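Local coordinates for protein metallo-carboxypeptidase (Pseudomonas aeruginosa, PDB 4A39) that is a zinc-dependent metallopeptidase of the M14 family, probably removing C-terminal residues from peptides as the related cytosolic carboxypeptidases do, at residues 186-194 with 213-221. Numbering follows the deposited sequence.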
loop_
_atom_site.group_PDB
_atom_site.type_symbol
_atom_site.label_atom_id
_atom_site.label_comp_id
_atom_site.label_asym_id
_atom_site.label_seq_id
_atom_site.Cartn_x
_atom_site.Cartn_y
_atom_site.Cartn_z
ATOM N N ALA A 186 2.102 -0.387 -0.023
ATOM C CA ALA A 186 1.580 -0.237 -1.379
ATOM C C ALA A 186 2.540 0.447 -2.356
ATOM O O ALA A 186 2.796 -0.078 -3.443
ATOM C CB ALA A 186 0.245 0.494 -1.348
ATOM N N GLU A 187 3.078 1.610 -2.001
ATOM C CA GLU A 187 3.997 2.244 -2.939
ATOM C C GLU A 187 5.327 1.480 -3.000
ATOM O O GLU A 187 6.019 1.530 -4.016
ATOM C CB GLU A 187 4.211 3.734 -2.617
ATOM C CG GLU A 187 5.167 4.409 -3.605
ATOM C CD GLU A 187 4.885 5.888 -3.845
ATOM O OE1 GLU A 187 4.381 6.575 -2.933
ATOM O OE2 GLU A 187 5.190 6.363 -4.959
ATOM N N TRP A 188 5.691 0.771 -1.932
ATOM C CA TRP A 188 6.921 -0.021 -1.974
ATOM C C TRP A 188 6.740 -1.061 -3.080
ATOM O O TRP A 188 7.659 -1.332 -3.858
ATOM C CB TRP A 188 7.186 -0.720 -0.634
ATOM C CG TRP A 188 7.844 0.170 0.382
ATOM C CD1 TRP A 188 7.272 0.711 1.500
ATOM C CD2 TRP A 188 9.203 0.624 0.369
ATOM N NE1 TRP A 188 8.191 1.470 2.183
ATOM C CE2 TRP A 188 9.384 1.436 1.511
ATOM C CE3 TRP A 188 10.287 0.423 -0.498
ATOM C CZ2 TRP A 188 10.606 2.050 1.813
ATOM C CZ3 TRP A 188 11.506 1.035 -0.199
ATOM C CH2 TRP A 188 11.653 1.839 0.950
ATOM N N PHE A 189 5.543 -1.637 -3.145
ATOM C CA PHE A 189 5.197 -2.630 -4.167
ATOM C C PHE A 189 5.423 -2.003 -5.550
ATOM O O PHE A 189 5.987 -2.629 -6.450
ATOM C CB PHE A 189 3.724 -3.044 -3.984
ATOM C CG PHE A 189 3.168 -3.936 -5.078
ATOM C CD1 PHE A 189 2.785 -3.399 -6.306
ATOM C CD2 PHE A 189 2.966 -5.295 -4.853
ATOM C CE1 PHE A 189 2.204 -4.200 -7.292
ATOM C CE2 PHE A 189 2.382 -6.107 -5.830
ATOM C CZ PHE A 189 1.999 -5.557 -7.053
ATOM N N MET A 190 4.988 -0.758 -5.714
ATOM C CA MET A 190 5.144 -0.060 -6.986
ATOM C C MET A 190 6.615 0.182 -7.325
ATOM O O MET A 190 7.004 0.111 -8.490
ATOM C CB MET A 190 4.392 1.272 -6.952
ATOM C CG MET A 190 2.896 1.132 -6.688
ATOM S SD MET A 190 2.014 0.160 -7.944
ATOM C CE MET A 190 1.904 1.352 -9.278
ATOM N N GLU A 191 7.435 0.470 -6.316
ATOM C CA GLU A 191 8.860 0.695 -6.559
ATOM C C GLU A 191 9.513 -0.570 -7.123
ATOM O O GLU A 191 10.349 -0.499 -8.021
ATOM C CB GLU A 191 9.580 1.122 -5.271
ATOM C CG GLU A 191 11.091 1.295 -5.449
ATOM C CD GLU A 191 11.784 1.825 -4.209
ATOM O OE1 GLU A 191 11.391 2.905 -3.722
ATOM O OE2 GLU A 191 12.728 1.166 -3.726
ATOM N N GLY A 192 9.126 -1.727 -6.597
ATOM C CA GLY A 192 9.685 -2.979 -7.078
ATOM C C GLY A 192 9.279 -3.241 -8.514
ATOM O O GLY A 192 10.088 -3.681 -9.340
ATOM N N LEU A 193 8.013 -2.965 -8.809
ATOM C CA LEU A 193 7.466 -3.158 -10.142
ATOM C C LEU A 193 8.235 -2.292 -11.143
ATOM O O LEU A 193 8.734 -2.783 -12.161
ATOM C CB LEU A 193 5.975 -2.789 -10.124
ATOM C CG LEU A 193 5.079 -3.073 -11.331
ATOM C CD1 LEU A 193 3.619 -3.029 -10.885
ATOM C CD2 LEU A 193 5.338 -2.060 -12.428
ATOM N N ILE A 194 8.358 -1.004 -10.838
ATOM C CA ILE A 194 9.053 -0.081 -11.727
ATOM C C ILE A 194 10.543 -0.381 -11.866
ATOM O O ILE A 194 11.095 -0.290 -12.963
ATOM C CB ILE A 194 8.845 1.389 -11.269
ATOM C CG1 ILE A 194 7.458 1.871 -11.701
ATOM C CG2 ILE A 194 9.896 2.300 -11.880
ATOM C CD1 ILE A 194 6.312 1.123 -11.071
ATOM N N ASP A 213 0.504 -2.668 -22.462
ATOM C CA ASP A 213 1.107 -1.446 -21.942
ATOM C C ASP A 213 0.704 -1.398 -20.473
ATOM O O ASP A 213 -0.365 -1.890 -20.103
ATOM C CB ASP A 213 0.548 -0.193 -22.620
ATOM C CG ASP A 213 0.938 -0.079 -24.076
ATOM O OD1 ASP A 213 1.913 -0.730 -24.496
ATOM O OD2 ASP A 213 0.269 0.691 -24.796
ATOM N N LEU A 214 1.548 -0.807 -19.636
ATOM C CA LEU A 214 1.222 -0.699 -18.222
ATOM C C LEU A 214 0.840 0.735 -17.886
ATOM O O LEU A 214 1.509 1.678 -18.312
ATOM C CB LEU A 214 2.413 -1.121 -17.362
ATOM C CG LEU A 214 3.042 -2.477 -17.688
ATOM C CD1 LEU A 214 4.190 -2.725 -16.726
ATOM C CD2 LEU A 214 2.006 -3.588 -17.591
ATOM N N TYR A 215 -0.259 0.885 -17.150
ATOM C CA TYR A 215 -0.751 2.186 -16.701
ATOM C C TYR A 215 -0.576 2.130 -15.186
ATOM O O TYR A 215 -1.275 1.383 -14.495
ATOM C CB TYR A 215 -2.221 2.358 -17.084
ATOM C CG TYR A 215 -2.434 2.570 -18.571
ATOM C CD1 TYR A 215 -2.258 1.525 -19.477
ATOM C CD2 TYR A 215 -2.793 3.820 -19.071
ATOM C CE1 TYR A 215 -2.436 1.718 -20.847
ATOM C CE2 TYR A 215 -2.978 4.024 -20.443
ATOM C CZ TYR A 215 -2.799 2.970 -21.320
ATOM O OH TYR A 215 -2.999 3.159 -22.672
ATOM N N LEU A 216 0.357 2.932 -14.682
ATOM C CA LEU A 216 0.702 2.914 -13.264
ATOM C C LEU A 216 0.510 4.217 -12.505
ATOM O O LEU A 216 0.890 5.283 -12.981
ATOM C CB LEU A 216 2.171 2.509 -13.122
ATOM C CG LEU A 216 2.686 1.345 -13.973
ATOM C CD1 LEU A 216 4.199 1.258 -13.844
ATOM C CD2 LEU A 216 2.024 0.051 -13.538
ATOM N N VAL A 217 -0.066 4.113 -11.311
ATOM C CA VAL A 217 -0.249 5.272 -10.438
ATOM C C VAL A 217 0.433 4.905 -9.123
ATOM O O VAL A 217 -0.162 4.247 -8.275
ATOM C CB VAL A 217 -1.737 5.571 -10.152
ATOM C CG1 VAL A 217 -1.844 6.726 -9.162
ATOM C CG2 VAL A 217 -2.466 5.931 -11.447
ATOM N N PRO A 218 1.701 5.318 -8.945
ATOM C CA PRO A 218 2.494 5.043 -7.741
ATOM C C PRO A 218 1.866 5.443 -6.407
ATOM O O PRO A 218 2.062 4.755 -5.401
ATOM C CB PRO A 218 3.796 5.789 -8.010
ATOM C CG PRO A 218 3.931 5.670 -9.495
ATOM C CD PRO A 218 2.530 5.983 -9.966
ATOM N N ASN A 219 1.144 6.560 -6.380
ATOM C CA ASN A 219 0.496 6.983 -5.139
ATOM C C ASN A 219 -0.787 7.770 -5.376
ATOM O O ASN A 219 -0.781 8.870 -5.939
ATOM C CB ASN A 219 1.457 7.793 -4.265
ATOM C CG ASN A 219 0.934 7.970 -2.853
ATOM O OD1 ASN A 219 -0.011 8.723 -2.619
ATOM N ND2 ASN A 219 1.533 7.254 -1.903
ATOM N N MET A 220 -1.890 7.183 -4.924
ATOM C CA MET A 220 -3.227 7.745 -5.078
ATOM C C MET A 220 -3.655 8.761 -4.031
ATOM O O MET A 220 -4.726 9.350 -4.165
ATOM C CB MET A 220 -4.265 6.621 -5.061
ATOM C CG MET A 220 -4.344 5.768 -6.315
ATOM S SD MET A 220 -5.045 6.674 -7.701
ATOM C CE MET A 220 -6.718 6.943 -7.100
ATOM N N ASN A 221 -2.844 8.966 -2.998
ATOM C CA ASN A 221 -3.223 9.885 -1.920
ATOM C C ASN A 221 -2.004 10.585 -1.324
ATOM O O ASN A 221 -1.649 10.354 -0.167
ATOM C CB ASN A 221 -3.939 9.090 -0.818
ATOM C CG ASN A 221 -4.848 9.950 0.045
ATOM O OD1 ASN A 221 -4.623 11.152 0.225
ATOM N ND2 ASN A 221 -5.876 9.323 0.606
#
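E187 OE1 takes a hydrogen bond from N219 ND2 at 3.1 Å and also forms a salt bridge with R128, while its sister oxygen OE2 is hydrogen-bonded to H131. Both of those outside partners belong to helix 128-138, so one buried carboxylate ties together that helix, helix 185-196 and the loop after strand 212-217 in the alpha/beta fold of M14 zinc carboxypeptidases. The amide comes from above the carboxylate plane, 43° out of it, and the two flat groups are turned 36° against each other. With CG anti to the backbone N, the E187 side chain passes alongside the carbonyl oxygen of P218, and OE2 lies against the proline ring at CB, 3.4 Å away. Two positive or potentially positive neighbours, R128 and H131, would be expected to keep this acid ionised.

Farther along, the helix packs on the mixed sheet, running roughly antiparallel to strand 213-217 at 144°, with axes 10.3 Å apart. M190, bent at chi2 and chi3, folds its thioether so that the terminal CE reaches L216 CB at 4.0 Å and comes near the V217 carbonyl. V175 and A177 of neighbouring strand 171-177 also touch this methionine. L216 turns CD1 toward the helix, where it meets L193 CD2 at 3.8 Å and I194 CG1 at 3.9 Å, while L193 reaches on toward L214.

The zinc lies about 12 Å from the N219 side chain, so the contact lies near the metal site without belonging to it, on the helix that follows zinc ligands H180 and E183. N219 works in two directions: ND2 serves the helix, and OD1 accepts the N221 backbone N at 2.9 Å, closing an Asx turn just before helix 222-226.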